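Local coordinates for transcriptional regulatory protein PdtaR (Mycobacterium tuberculosis, PDB 1SD5) that probably acts as the response regulator of a two-component system, controlling transcription by antitermination through a C-terminal RNA-binding domain, at residues A[90-95]-A[111-116]; A[152-157]-A[187-192]. All coordinates share one frame; numbering follows the deposited sequence.

Contact 1. Residues A[90-95]-A[111-116]; sequences VLTAFS and YLVKPF
Leu91, Thr92 and Lys114 bury the most surface in this contact between two parallel strands. Both backbone groups of Thr92 are used. Thr92 N donates to Leu112 O at 2.9 Å. Thr92 O accepts from Lys114 N at 2.8 Å. Leu112 N adds a third bond, to Val90 O.

Leu91 and Leu112 share one face of the sheet and lie side by side, with Leu91 CD2 3.8 Å from Leu112 CD2. The same methyl, Leu91 CD2, reaches Phe116 CE2 at 3.8 Å, the two side chains crossing at about a right angle. Leu112 CD2 lies over one face of the Phe116 ring, offset toward its rim.

Lys114 runs past Leu91, with Lys114 CD 4.0 Å from Leu91 CB. The chain then bends at chi3 (-79°), and NZ forms a salt bridge with Asp65. Thr92 faces the other side, with Tyr111 and Val113. Thr92 OG1 is anti to the backbone N (chi1 -176°) and donates to Ala93 O at 2.8 Å. This torsion turns Thr92 CG2 to Tyr111 CB, 4.0 Å away. One water links Phe94 N to Lys114 O.

A cis peptide bond joins Lys114 to Pro115. A lysine followed by a cis proline and salt-bridged to the predicted phosphorylation site Asp65 is characteristic of the CheY-like receiver domain.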
loop_
_atom_site.group_PDB
_atom_site.type_symbol
_atom_site.label_atom_id
_atom_site.label_comp_id
_atom_site.label_asym_id
_atom_site.label_seq_id
_atom_site.Cartn_x
_atom_site.Cartn_y
_atom_site.Cartn_z
ATOM N N VAL A 90 -7.308 -1.768 0.225
ATOM C CA VAL A 90 -8.380 -2.625 0.709
ATOM C C VAL A 90 -9.581 -1.797 1.139
ATOM O O VAL A 90 -9.479 -0.958 2.035
ATOM C CB VAL A 90 -7.929 -3.492 1.892
ATOM C CG1 VAL A 90 -9.036 -4.449 2.291
ATOM C CG2 VAL A 90 -6.661 -4.277 1.526
ATOM N N LEU A 91 -10.716 -2.029 0.486
ATOM C CA LEU A 91 -11.947 -1.307 0.803
ATOM C C LEU A 91 -12.625 -1.909 2.034
ATOM O O LEU A 91 -12.787 -3.124 2.134
ATOM C CB LEU A 91 -12.923 -1.362 -0.386
ATOM C CG LEU A 91 -12.355 -1.083 -1.778
ATOM C CD1 LEU A 91 -13.417 -1.348 -2.837
ATOM C CD2 LEU A 91 -11.835 0.345 -1.887
ATOM N N THR A 92 -13.038 -1.060 2.969
ATOM C CA THR A 92 -13.572 -1.539 4.241
ATOM C C THR A 92 -14.655 -0.602 4.767
ATOM O O THR A 92 -14.546 0.607 4.605
ATOM C CB THR A 92 -12.451 -1.623 5.283
ATOM O OG1 THR A 92 -12.965 -2.171 6.499
ATOM C CG2 THR A 92 -11.949 -0.233 5.672
ATOM N N ALA A 93 -15.662 -1.143 5.451
ATOM C CA ALA A 93 -16.499 -0.315 6.309
ATOM C C ALA A 93 -15.616 0.251 7.401
ATOM O O ALA A 93 -14.616 -0.358 7.771
ATOM C CB ALA A 93 -17.638 -1.114 6.925
ATOM N N PHE A 94 -15.991 1.419 7.911
ATOM C CA PHE A 94 -15.212 2.081 8.956
ATOM C C PHE A 94 -14.941 1.107 10.096
ATOM O O PHE A 94 -13.816 1.010 10.590
ATOM C CB PHE A 94 -15.967 3.297 9.483
ATOM C CG PHE A 94 -15.237 4.032 10.575
ATOM C CD1 PHE A 94 -14.032 4.658 10.309
ATOM C CD2 PHE A 94 -15.736 4.073 11.860
ATOM C CE1 PHE A 94 -13.349 5.324 11.302
ATOM C CE2 PHE A 94 -15.058 4.751 12.863
ATOM C CZ PHE A 94 -13.866 5.373 12.580
ATOM N N SER A 95 -15.973 0.372 10.489
ATOM C CA SER A 95 -15.903 -0.515 11.645
ATOM C C SER A 95 -14.984 -1.722 11.435
ATOM O O SER A 95 -14.652 -2.412 12.400
ATOM C CB SER A 95 -17.302 -1.012 12.007
ATOM O OG SER A 95 -17.744 -1.973 11.062
ATOM N N TYR A 111 -5.924 0.782 3.804
ATOM C CA TYR A 111 -7.380 0.727 3.729
ATOM C C TYR A 111 -7.982 1.999 3.176
ATOM O O TYR A 111 -7.377 3.075 3.231
ATOM C CB TYR A 111 -8.032 0.345 5.059
ATOM C CG TYR A 111 -7.956 1.331 6.205
ATOM C CD1 TYR A 111 -8.746 2.473 6.232
ATOM C CD2 TYR A 111 -7.127 1.087 7.309
ATOM C CE1 TYR A 111 -8.698 3.354 7.307
ATOM C CE2 TYR A 111 -7.068 1.974 8.378
ATOM C CZ TYR A 111 -7.860 3.103 8.367
ATOM O OH TYR A 111 -7.818 3.980 9.423
ATOM N N LEU A 112 -9.183 1.838 2.639
ATOM C CA LEU A 112 -10.021 2.926 2.174
ATOM C C LEU A 112 -11.438 2.662 2.655
ATOM O O LEU A 112 -12.046 1.626 2.346
ATOM C CB LEU A 112 -10.008 3.009 0.649
ATOM C CG LEU A 112 -10.987 4.010 0.014
ATOM C CD1 LEU A 112 -10.775 5.422 0.539
ATOM C CD2 LEU A 112 -10.829 3.986 -1.491
ATOM N N VAL A 113 -11.957 3.594 3.438
ATOM C CA VAL A 113 -13.272 3.428 4.034
ATOM C C VAL A 113 -14.347 3.692 2.988
ATOM O O VAL A 113 -14.290 4.688 2.260
ATOM C CB VAL A 113 -13.452 4.349 5.261
ATOM C CG1 VAL A 113 -14.890 4.349 5.717
ATOM C CG2 VAL A 113 -12.530 3.902 6.408
ATOM N N LYS A 114 -15.291 2.758 2.898
ATOM C CA LYS A 114 -16.532 2.918 2.132
ATOM C C LYS A 114 -17.617 3.529 2.999
ATOM O O LYS A 114 -17.667 3.281 4.207
ATOM C CB LYS A 114 -17.053 1.556 1.682
ATOM C CG LYS A 114 -16.082 0.675 0.970
ATOM C CD LYS A 114 -16.731 -0.648 0.570
ATOM C CE LYS A 114 -16.835 -1.645 1.728
ATOM N NZ LYS A 114 -17.565 -2.894 1.331
ATOM N N PRO A 115 -18.537 4.275 2.398
ATOM C CA PRO A 115 -18.495 4.670 0.990
ATOM C C PRO A 115 -17.450 5.732 0.696
ATOM O O PRO A 115 -17.041 6.457 1.605
ATOM C CB PRO A 115 -19.888 5.279 0.761
ATOM C CG PRO A 115 -20.687 4.924 1.950
ATOM C CD PRO A 115 -19.740 4.781 3.077
ATOM N N PHE A 116 -17.005 5.790 -0.561
ATOM C CA PHE A 116 -15.876 6.630 -0.965
ATOM C C PHE A 116 -16.174 7.287 -2.314
ATOM O O PHE A 116 -16.962 6.768 -3.116
ATOM C CB PHE A 116 -14.569 5.850 -1.054
ATOM C CG PHE A 116 -14.583 4.750 -2.068
ATOM C CD1 PHE A 116 -14.277 5.008 -3.392
ATOM C CD2 PHE A 116 -14.906 3.451 -1.702
ATOM C CE1 PHE A 116 -14.296 3.987 -4.341
ATOM C CE2 PHE A 116 -14.917 2.430 -2.637
ATOM C CZ PHE A 116 -14.611 2.702 -3.969
HETATM O O HOH W 1 -18.308 2.829 6.757
#

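Contact 2. Residues A[152-157]-A[187-192]; sequences RKLVER and TMKRVA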
loop_
_atom_site.group_PDB
_atom_site.type_symbol
_atom_site.label_atom_id
_atom_site.label_comp_id
_atom_site.label_asym_id
_atom_site.label_seq_id
_atom_site.Cartn_x
_atom_site.Cartn_y
_atom_site.Cartn_z
ATOM N N ARG A 152 12.773 -1.631 8.669
ATOM C CA ARG A 152 11.367 -1.252 8.493
ATOM C C ARG A 152 10.819 -0.534 9.732
ATOM O O ARG A 152 10.194 0.519 9.618
ATOM C CB ARG A 152 10.502 -2.464 8.143
ATOM C CG ARG A 152 9.091 -2.118 7.642
ATOM C CD ARG A 152 8.156 -3.318 7.546
ATOM N NE ARG A 152 6.896 -3.008 6.868
ATOM C CZ ARG A 152 5.824 -3.804 6.863
ATOM N NH1 ARG A 152 5.842 -4.962 7.507
ATOM N NH2 ARG A 152 4.722 -3.436 6.216
ATOM N N LYS A 153 11.059 -1.094 10.912
ATOM C CA LYS A 153 10.586 -0.451 12.140
ATOM C C LYS A 153 11.173 0.953 12.288
ATOM O O LYS A 153 10.462 1.894 12.648
ATOM C CB LYS A 153 10.945 -1.277 13.362
ATOM C CG LYS A 153 10.144 -2.537 13.521
ATOM C CD LYS A 153 10.625 -3.275 14.763
ATOM C CE LYS A 153 9.913 -4.584 14.981
ATOM N NZ LYS A 153 10.598 -5.347 16.068
ATOM N N LEU A 154 12.471 1.079 12.015
ATOM C CA LEU A 154 13.174 2.358 12.146
ATOM C C LEU A 154 12.624 3.402 11.180
ATOM O O LEU A 154 12.348 4.544 11.558
ATOM C CB LEU A 154 14.678 2.153 11.916
ATOM C CG LEU A 154 15.541 3.410 11.760
ATOM C CD1 LEU A 154 15.485 4.233 13.000
ATOM C CD2 LEU A 154 16.987 3.074 11.405
ATOM N N VAL A 155 12.442 3.008 9.928
ATOM C CA VAL A 155 11.922 3.924 8.925
ATOM C C VAL A 155 10.506 4.346 9.315
ATOM O O VAL A 155 10.125 5.507 9.158
ATOM C CB VAL A 155 11.937 3.279 7.522
ATOM C CG1 VAL A 155 11.059 4.059 6.561
ATOM C CG2 VAL A 155 13.367 3.179 7.003
ATOM N N GLU A 156 9.734 3.422 9.861
ATOM C CA GLU A 156 8.382 3.769 10.304
ATOM C C GLU A 156 8.378 4.784 11.461
ATOM O O GLU A 156 7.539 5.692 11.488
ATOM C CB GLU A 156 7.584 2.516 10.669
ATOM C CG GLU A 156 7.159 1.705 9.452
ATOM C CD GLU A 156 6.170 2.450 8.571
ATOM O OE1 GLU A 156 5.086 2.786 9.071
ATOM O OE2 GLU A 156 6.480 2.708 7.388
ATOM N N ARG A 157 9.330 4.648 12.383
ATOM C CA ARG A 157 9.497 5.620 13.457
ATOM C C ARG A 157 9.904 6.983 12.910
ATOM O O ARG A 157 9.393 8.025 13.349
ATOM C CB ARG A 157 10.497 5.122 14.497
ATOM C CG ARG A 157 9.921 4.041 15.385
ATOM C CD ARG A 157 10.958 3.220 16.114
ATOM N NE ARG A 157 11.673 4.009 17.104
ATOM C CZ ARG A 157 12.891 3.715 17.541
ATOM N NH1 ARG A 157 13.530 2.653 17.062
ATOM N NH2 ARG A 157 13.470 4.484 18.456
ATOM N N THR A 187 22.155 5.772 2.863
ATOM C CA THR A 187 21.086 4.780 2.938
ATOM C C THR A 187 19.851 5.327 3.655
ATOM O O THR A 187 19.938 6.285 4.433
ATOM C CB THR A 187 21.597 3.541 3.685
ATOM O OG1 THR A 187 22.125 3.931 4.959
ATOM C CG2 THR A 187 22.799 2.909 2.970
ATOM N N MET A 188 18.699 4.709 3.402
ATOM C CA MET A 188 17.495 4.988 4.172
ATOM C C MET A 188 17.762 4.803 5.660
ATOM O O MET A 188 17.346 5.620 6.476
ATOM C CB MET A 188 16.347 4.074 3.737
ATOM C CG MET A 188 15.619 4.557 2.505
ATOM S SD MET A 188 14.302 3.419 1.998
ATOM C CE MET A 188 14.067 2.506 3.364
ATOM N N LYS A 189 18.486 3.746 6.007
ATOM C CA LYS A 189 18.809 3.490 7.402
ATOM C C LYS A 189 19.503 4.674 8.076
ATOM O O LYS A 189 19.113 5.108 9.163
ATOM C CB LYS A 189 19.665 2.232 7.540
ATOM C CG LYS A 189 20.155 1.992 8.963
ATOM C CD LYS A 189 21.193 0.876 9.025
ATOM C CE LYS A 189 22.503 1.298 8.376
ATOM N NZ LYS A 189 23.679 1.166 9.294
ATOM N N ARG A 190 20.544 5.198 7.443
ATOM C CA ARG A 190 21.290 6.311 8.024
ATOM C C ARG A 190 20.436 7.578 8.139
ATOM O O ARG A 190 20.464 8.275 9.161
ATOM C CB ARG A 190 22.542 6.601 7.196
ATOM C CG ARG A 190 23.752 5.814 7.626
ATOM C CD ARG A 190 25.056 6.543 7.348
ATOM N NE ARG A 190 26.221 5.726 7.646
ATOM C CZ ARG A 190 27.438 6.223 7.792
ATOM N NH1 ARG A 190 27.639 7.530 7.661
ATOM N NH2 ARG A 190 28.446 5.426 8.052
ATOM N N VAL A 191 19.675 7.880 7.094
ATOM C CA VAL A 191 18.792 9.045 7.122
ATOM C C VAL A 191 17.771 8.915 8.258
ATOM O O VAL A 191 17.557 9.861 9.022
ATOM C CB VAL A 191 18.071 9.221 5.784
ATOM C CG1 VAL A 191 16.950 10.252 5.878
ATOM C CG2 VAL A 191 19.077 9.598 4.700
ATOM N N ALA A 192 17.179 7.734 8.379
ATOM C CA ALA A 192 16.174 7.493 9.405
ATOM C C ALA A 192 16.785 7.597 10.798
ATOM O O ALA A 192 16.177 8.180 11.703
ATOM C CB ALA A 192 15.485 6.138 9.192
#
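Leu154 and Ala192 meet where two helices of the ANTAR domain pack together. Leu154 CG lies 3.7 Å from Ala192 CB. Leu154 CG is anti to the backbone N (chi1 169°), and this carries the branch across to the partner helix. Leu154 CD2 touches Ala192 CB as well, and it also rests 3.7 Å from the backbone atom Lys189 O. Lys189 adds its aliphatic part, with Lys189 CG 4.1 Å from Leu154 CD2. Beyond that point its chain bends and leads away.

Val155 makes the other group of touches. Val155 CG2 is 3.8 Å from Met188 CE, and the two side chains run at a slant to each other. Val155 CG2 also lies 4.2 Å from Ala192 CB. Ala192 therefore touches both Leu154 and Val155, and its small side chain lets the backbones come close, with Val155 CA and Ala192 CA 5.6 Å apart. The short helical segments cross at 43°, with their axes 9.2 Å apart.

Further out, Thr187 caps the helix that bears Met188 and Ala192. Thr187 OG1 accepts from Arg190 N at 3.2 Å. Met188 N is hydrogen-bonded to Glu141 at the end of helix 118-141. Both would steady the start of this helix. Phe174 and Ile177 of helix 170-184 touch the Met188 side chain, and Leu196 touches Leu154.

The helices meet here through aliphatic carbons and one backbone carbonyl. The contact rests on apolar burial and van der Waals touch, while the polar bonds lie around it, at the helix start.

Overall arrangement
Contact 1 comes first along the chain and closes before contact 2 opens. It joins two neighbouring strands, 88-93 and 110-114, at one side of the parallel receiver sheet. Contact 2 joins helices 145-166 and 188-199 in the ANTAR domain. Their centres are 29 Å apart, on opposite sides of the chain's centre. The nearest atoms are about 12 Å apart, and the two do not touch. Helix 118-141 runs between them: it packs on Leu112 in contact 1 and reaches Val155 and Met188 in contact 2. This long helix physically connects the receiver domain, which holds the predicted phosphorylation site, with the RNA-binding domain, consistent with signal passing between them.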